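Local coordinates for polyhomeotic-proximal chromatin protein (Drosophila melanogaster, PDB 1KW4) that acts within the Polycomb PRC1 complex to keep homeotic genes transcriptionally repressed through development, and carries a SAM domain that forms a helical polymer, at residues L50-E54 with K55-N59; D20-S23 with N24-E28; D10-P13 with I14-S18. The protein carries 1 engineered substitution. All coordinates share one frame; numbering follows the deposited sequence.

Contact 1 of 3, residues L50-E54 with K55-N59. Engineered in segment 50-54: Arg51 (natural residue Leu).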
# COMPACT_ATOMS: atom_id res chain seq x y z
N LEU A 50 0.13 -5.49 -5.20
CA LEU A 50 0.89 -5.58 -6.44
C LEU A 50 0.12 -5.00 -7.63
O LEU A 50 0.73 -4.58 -8.62
CB LEU A 50 1.27 -7.03 -6.71
CG LEU A 50 2.33 -7.62 -5.77
CD1 LEU A 50 2.42 -9.12 -5.94
CD2 LEU A 50 3.68 -6.96 -6.05
N ARG A 51 -1.20 -4.97 -7.52
CA ARG A 51 -2.06 -4.46 -8.60
C ARG A 51 -2.45 -2.99 -8.46
O ARG A 51 -2.95 -2.39 -9.41
CB ARG A 51 -3.34 -5.29 -8.68
CG ARG A 51 -3.12 -6.74 -9.05
CD ARG A 51 -2.48 -6.87 -10.42
NE ARG A 51 -3.06 -5.97 -11.41
CZ ARG A 51 -4.35 -5.86 -11.69
NH1 ARG A 51 -5.25 -6.59 -11.03
NH2 ARG A 51 -4.76 -5.01 -12.63
N LEU A 52 -2.23 -2.41 -7.28
CA LEU A 52 -2.59 -1.01 -7.05
C LEU A 52 -1.81 -0.01 -7.90
O LEU A 52 -0.59 0.03 -7.88
CB LEU A 52 -2.41 -0.66 -5.57
CG LEU A 52 -3.60 -0.94 -4.64
CD1 LEU A 52 -3.20 -0.69 -3.19
CD2 LEU A 52 -4.76 -0.05 -5.04
N LYS A 53 -2.55 0.80 -8.64
CA LYS A 53 -1.95 1.82 -9.49
C LYS A 53 -2.28 3.18 -8.87
O LYS A 53 -3.15 3.29 -8.02
CB LYS A 53 -2.53 1.77 -10.90
CG LYS A 53 -2.27 0.47 -11.65
CD LYS A 53 -2.96 0.50 -13.01
CE LYS A 53 -2.69 -0.77 -13.81
NZ LYS A 53 -3.40 -0.74 -15.13
N GLU A 54 -1.57 4.21 -9.32
CA GLU A 54 -1.80 5.56 -8.82
C GLU A 54 -3.27 5.96 -8.93
O GLU A 54 -3.83 6.57 -8.02
CB GLU A 54 -0.89 6.53 -9.58
CG GLU A 54 -1.07 8.00 -9.24
CD GLU A 54 -2.18 8.65 -10.04
OE1 GLU A 54 -2.17 8.51 -11.28
OE2 GLU A 54 -3.04 9.32 -9.43
N LYS A 55 -3.92 5.58 -10.04
CA LYS A 55 -5.33 5.91 -10.26
C LYS A 55 -6.26 5.35 -9.17
O LYS A 55 -7.20 6.02 -8.74
CB LYS A 55 -5.80 5.38 -11.62
CG LYS A 55 -5.99 3.87 -11.67
CD LYS A 55 -6.70 3.40 -12.93
CE LYS A 55 -5.80 3.47 -14.15
NZ LYS A 55 -6.48 2.91 -15.36
N HIS A 56 -6.00 4.12 -8.75
CA HIS A 56 -6.81 3.46 -7.72
C HIS A 56 -6.63 4.13 -6.37
O HIS A 56 -7.60 4.31 -5.62
CB HIS A 56 -6.41 1.99 -7.61
CG HIS A 56 -6.61 1.22 -8.88
ND1 HIS A 56 -5.74 0.24 -9.30
CD2 HIS A 56 -7.59 1.27 -9.81
CE1 HIS A 56 -6.17 -0.28 -10.43
NE2 HIS A 56 -7.29 0.32 -10.77
N LEU A 57 -5.39 4.50 -6.05
CA LEU A 57 -5.07 5.15 -4.79
C LEU A 57 -5.71 6.53 -4.69
O LEU A 57 -6.40 6.84 -3.72
CB LEU A 57 -3.55 5.28 -4.64
CG LEU A 57 -2.76 3.97 -4.54
CD1 LEU A 57 -1.27 4.23 -4.67
CD2 LEU A 57 -3.08 3.30 -3.22
N VAL A 58 -5.48 7.35 -5.71
CA VAL A 58 -6.02 8.71 -5.74
C VAL A 58 -7.53 8.75 -5.96
O VAL A 58 -8.27 9.33 -5.17
CB VAL A 58 -5.32 9.55 -6.83
CG1 VAL A 58 -5.95 10.94 -6.90
CG2 VAL A 58 -3.83 9.66 -6.53
N ASN A 59 -7.99 8.11 -7.04
CA ASN A 59 -9.42 8.12 -7.35
C ASN A 59 -10.26 7.21 -6.46
O ASN A 59 -11.17 7.68 -5.78
CB ASN A 59 -9.63 7.74 -8.82
CG ASN A 59 -8.99 8.73 -9.78
OD1 ASN A 59 -9.26 9.93 -9.72
ND2 ASN A 59 -8.14 8.23 -10.67
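His56 turns back on Lys53 because its CG stands beside its own backbone N and anti to the carbonyl carbon (chi1 -60°), which swings the imidazole over the start of helix 54-60. The bend in the Glu54 chain does similar work on another side of the turn: with chi2 at -86° the carboxylate curls back beside Val58, a residue one turn further on, and sets Glu54 OE2 tightly against Val58 CG2 at 3.0 Å. Lys53 occupies the N-cap position, and the ring at N3 takes up its amide, Lys53 N donating to His56 ND1 at 3.3 Å with an angle of 161°; lysine has no side-chain acceptor to return the bond. The amide lies somewhat out of the ring plane, whereas the carbonyl O of the engineered Arg51 sits at the ring edge, 3.8 Å from His56 ND1. Lys55 CG lies over one face of the imidazole, toward its rim, 3.6 Å above the plane. Behind the ring, Leu52 CD2 packs on His56 CB at 3.7 Å, and Leu52 CD1 meets Leu57 CD2 at 4.0 Å. These two leucines cross at about a right angle and continue inward to Phe39, while Leu57 also rests on Ala68 and Val72 of helix 65-78, tying the junction between helices 46-51 and 54-60 to the SAM core. Regular helical bonding begins as Leu57 N reaches Lys53 O at 3.2 Å. Were His56 an alanine, the Lys53 amide would probably lose its acceptor and Lys55 CG the ring face it lies over. Accepting at ND1 fits a ring without a proton there, and Lys53 NZ, 5.9 Å from His56 NE2, probably disfavours a second proton.

Contact 2 of 3, residues D20-S23 with N24-E28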
# COMPACT_ATOMS: atom_id res chain seq x y z
N ASP A 20 -2.90 -7.65 7.32
CA ASP A 20 -2.19 -7.07 8.46
C ASP A 20 -0.74 -6.71 8.09
O ASP A 20 -0.23 -5.68 8.53
CB ASP A 20 -2.18 -8.02 9.66
CG ASP A 20 -3.54 -8.13 10.33
OD1 ASP A 20 -4.42 -7.28 10.05
OD2 ASP A 20 -3.73 -9.06 11.14
N ASP A 21 -0.09 -7.56 7.29
CA ASP A 21 1.28 -7.30 6.86
C ASP A 21 1.34 -6.00 6.04
O ASP A 21 2.23 -5.17 6.22
CB ASP A 21 1.83 -8.45 6.00
CG ASP A 21 2.07 -9.72 6.79
OD1 ASP A 21 2.36 -9.64 8.00
OD2 ASP A 21 2.00 -10.82 6.18
N VAL A 22 0.39 -5.84 5.12
CA VAL A 22 0.34 -4.64 4.29
C VAL A 22 0.11 -3.39 5.15
O VAL A 22 0.71 -2.35 4.91
CB VAL A 22 -0.78 -4.74 3.22
CG1 VAL A 22 -1.00 -3.38 2.54
CG2 VAL A 22 -0.40 -5.80 2.17
N SER A 23 -0.75 -3.50 6.17
CA SER A 23 -1.03 -2.35 7.03
C SER A 23 0.23 -1.90 7.78
O SER A 23 0.42 -0.70 8.03
CB SER A 23 -2.16 -2.68 8.03
OG SER A 23 -1.72 -3.54 9.06
N ASN A 24 1.09 -2.84 8.15
CA ASN A 24 2.32 -2.50 8.84
C ASN A 24 3.32 -1.84 7.88
O ASN A 24 4.07 -0.94 8.26
CB ASN A 24 2.93 -3.75 9.49
CG ASN A 24 2.23 -4.12 10.79
OD1 ASN A 24 2.21 -3.34 11.73
ND2 ASN A 24 1.66 -5.32 10.84
N PHE A 25 3.30 -2.30 6.63
CA PHE A 25 4.16 -1.75 5.58
C PHE A 25 3.79 -0.28 5.35
O PHE A 25 4.66 0.60 5.28
CB PHE A 25 3.97 -2.57 4.29
CG PHE A 25 4.58 -1.94 3.06
CD1 PHE A 25 5.96 -1.91 2.88
CD2 PHE A 25 3.76 -1.42 2.06
CE1 PHE A 25 6.52 -1.37 1.72
CE2 PHE A 25 4.31 -0.88 0.89
CZ PHE A 25 5.69 -0.85 0.72
N ILE A 26 2.49 0.00 5.25
CA ILE A 26 2.01 1.37 5.04
C ILE A 26 2.32 2.25 6.26
O ILE A 26 2.75 3.40 6.11
CB ILE A 26 0.47 1.37 4.76
CG1 ILE A 26 0.18 0.62 3.44
CG2 ILE A 26 -0.07 2.79 4.67
CD1 ILE A 26 0.89 1.20 2.20
N ARG A 27 2.14 1.71 7.46
CA ARG A 27 2.41 2.44 8.69
C ARG A 27 3.83 2.98 8.77
O ARG A 27 4.07 4.07 9.30
CB ARG A 27 2.15 1.54 9.91
CG ARG A 27 2.55 2.17 11.25
CD ARG A 27 1.63 3.31 11.64
NE ARG A 27 2.00 3.91 12.93
CZ ARG A 27 3.05 4.70 13.12
NH1 ARG A 27 3.86 5.00 12.10
NH2 ARG A 27 3.31 5.19 14.33
N GLU A 28 4.78 2.22 8.23
CA GLU A 28 6.19 2.59 8.26
C GLU A 28 6.70 3.44 7.09
O GLU A 28 7.86 3.87 7.10
CB GLU A 28 7.04 1.33 8.41
CG GLU A 28 6.69 0.53 9.65
CD GLU A 28 7.47 -0.77 9.75
OE1 GLU A 28 7.37 -1.60 8.82
OE2 GLU A 28 8.18 -0.96 10.77
O HOH W 1 3.31 -7.56 9.69
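Asp20 to Ser23 and Asn24 to Arg27 are successive turns of a single alpha-helix, 19-27, and each carbonyl of the first turn is taken up by an amide four residues on. The bonds are not equally straight. Ile26 N points at Val22 O with an angle of 162° over 3.0 Å, whereas Asn24 N approaches Asp20 O at 147° and from outside the carbonyl plane. The same oxygen has a second donor: Ser23 OG reaches Asp20 O at 2.7 Å, arriving from the same face of the plane as Asn24 N. The hydroxyl gets there because it sits between its own backbone N and carbonyl carbon (chi1 74°), which folds it back over the preceding turn. A buried serine thus satisfies its polar end on the helix backbone, while its side chain packs against Ile40 of helix 36-41.

In the all-helical SAM fold this is an amphipathic helix, and its inner side carries Val22, Phe25 and Ile26. Val22 CG1 faces Ile26 CG1 at 4.3 Å, one turn apart, and both residues lean on Phe39; Ile26 also touches Ile71. Phe25 extends away from the first turn toward Lys74 and Ile78 of helix 65-78, only its CB staying close, 3.3 Å from Val22 O.

The outer side is polar. Asn24 ND2 stands 3.0 Å from Asp20 O, and a water spans the gap between neighbouring side chains, donating to Asp21 OD1 at 2.8 Å and weakly accepting from Asn24 ND2. The other carboxylate oxygen, Asp21 OD2, accepts from the backbone N of Ser18, the N-cap residue of this helix, and a capping box is completed by Ser18 OG, 3.1 Å from Asp21 N.

Contact 3 of 3, residues D10-P13 with I14-S18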
# COMPACT_ATOMS: atom_id res chain seq x y z
N ASP A 10 14.34 -10.60 5.85
CA ASP A 10 13.92 -9.17 5.98
C ASP A 10 12.44 -9.01 5.66
O ASP A 10 11.68 -8.44 6.45
CB ASP A 10 14.76 -8.29 5.05
CG ASP A 10 14.31 -6.84 5.06
OD1 ASP A 10 14.23 -6.25 6.16
OD2 ASP A 10 14.04 -6.29 3.97
N ARG A 11 12.04 -9.50 4.49
CA ARG A 11 10.65 -9.43 4.06
C ARG A 11 10.32 -10.64 3.17
O ARG A 11 11.08 -10.95 2.26
CB ARG A 11 10.40 -8.18 3.19
CG ARG A 11 10.77 -6.83 3.78
CD ARG A 11 10.69 -5.78 2.65
NE ARG A 11 10.86 -4.40 3.11
CZ ARG A 11 9.98 -3.75 3.86
NH1 ARG A 11 8.87 -4.35 4.25
NH2 ARG A 11 10.22 -2.49 4.21
N PRO A 12 9.21 -11.33 3.44
CA PRO A 12 8.89 -12.48 2.58
C PRO A 12 8.35 -11.89 1.26
O PRO A 12 8.21 -10.67 1.15
CB PRO A 12 7.81 -13.21 3.37
CG PRO A 12 7.13 -12.10 4.13
CD PRO A 12 8.30 -11.27 4.59
N PRO A 13 8.06 -12.74 0.26
CA PRO A 13 7.55 -12.22 -1.02
C PRO A 13 6.25 -11.43 -0.81
O PRO A 13 5.41 -11.81 -0.00
CB PRO A 13 7.31 -13.50 -1.84
CG PRO A 13 8.34 -14.45 -1.28
CD PRO A 13 8.24 -14.20 0.21
N ILE A 14 6.10 -10.32 -1.54
CA ILE A 14 4.90 -9.50 -1.39
C ILE A 14 3.62 -10.31 -1.62
O ILE A 14 2.63 -10.13 -0.92
CB ILE A 14 4.92 -8.29 -2.38
CG1 ILE A 14 6.09 -7.37 -2.04
CG2 ILE A 14 3.61 -7.50 -2.26
CD1 ILE A 14 6.26 -6.22 -3.02
N SER A 15 3.65 -11.22 -2.59
CA SER A 15 2.48 -12.04 -2.87
C SER A 15 2.00 -12.85 -1.66
O SER A 15 0.85 -13.29 -1.62
CB SER A 15 2.76 -12.98 -4.05
OG SER A 15 3.92 -13.76 -3.82
N SER A 16 2.87 -13.03 -0.67
CA SER A 16 2.52 -13.78 0.54
C SER A 16 2.02 -12.91 1.70
O SER A 16 1.57 -13.43 2.72
CB SER A 16 3.73 -14.59 1.03
OG SER A 16 4.70 -13.73 1.63
N TRP A 17 2.09 -11.59 1.54
CA TRP A 17 1.67 -10.68 2.61
C TRP A 17 0.17 -10.69 2.90
O TRP A 17 -0.66 -10.70 1.99
CB TRP A 17 2.07 -9.23 2.28
CG TRP A 17 3.56 -8.95 2.22
CD1 TRP A 17 4.58 -9.86 2.28
CD2 TRP A 17 4.17 -7.67 2.00
NE1 TRP A 17 5.79 -9.22 2.12
CE2 TRP A 17 5.56 -7.88 1.94
CE3 TRP A 17 3.66 -6.37 1.86
CZ2 TRP A 17 6.47 -6.83 1.74
CZ3 TRP A 17 4.56 -5.33 1.65
CH2 TRP A 17 5.95 -5.56 1.59
N SER A 18 -0.18 -10.69 4.18
CA SER A 18 -1.57 -10.67 4.60
C SER A 18 -2.04 -9.21 4.65
O SER A 18 -1.26 -8.29 4.41
CB SER A 18 -1.71 -11.27 6.00
OG SER A 18 -1.02 -10.48 6.96
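Trp17 turns the five-membered edge of its indole to Pro12 and Pro13 in the segment that leads into the first helix of the SAM fold, just after a short 3-10 turn at residues 14-16. From CB the chain sets CG beside its own backbone N, and the CG-CD1 bond then nearly eclipses CA-CB (chi2 7°), so that the five-membered side reaches back toward the prolines. CG remains 4.1 Å from Pro13 O, but the next atom, CD1, comes to 3.1 Å from that oxygen. Pro12 CG packs on Trp17 CD1 at 3.9 Å, the two side chains crossing at about a right angle. NE1 is the polar point of the ring: it donates to Pro12 O at 3.0 Å, the oxygen lying near the ring edge and the N-H approaching from well above the carbonyl plane. Ile14 CA rests over one face of the indole. Farther out, the six-membered ring faces the protein, where it meets Val22 and Phe25 of helix 19-27. At the tip, CH2 has Arg11 NH1 4.1 Å away, the guanidinium and ring planes being 37° apart; this is an oblique approach rather than a stack. Holding the indole nitrogen to Pro12 O should help fix the ring's rotation and fastens the exposed N-terminal segment to a buried tryptophan. The turn beneath is closed by a carbonyl gripped twice by one residue: Ser16 N reaches Pro13 O at 2.9 Å from above the carbonyl plane, whereas Ser16 OG donates to Pro13 O at 2.6 Å within that plane.

The three contacts follow one another along the chain in the order 3, 2, 1, and contact 3 is the one that touches both others. Its Trp17 CZ3 packs on Phe25 CG of contact 2 at 3.7 Å, the two ring planes about 55° apart, and the contact centres are about 11 Å apart. On another side, Ile14 CG2 meets Leu50 CG of contact 1 at 3.7 Å, although those centres lie about 19 Å apart. Contacts 1 and 2 do not touch: they sit on opposite sides of the chain's centre, nearest atoms about 7 Å apart, with Phe39 packing against residues of both. What all three share is the helical SAM core.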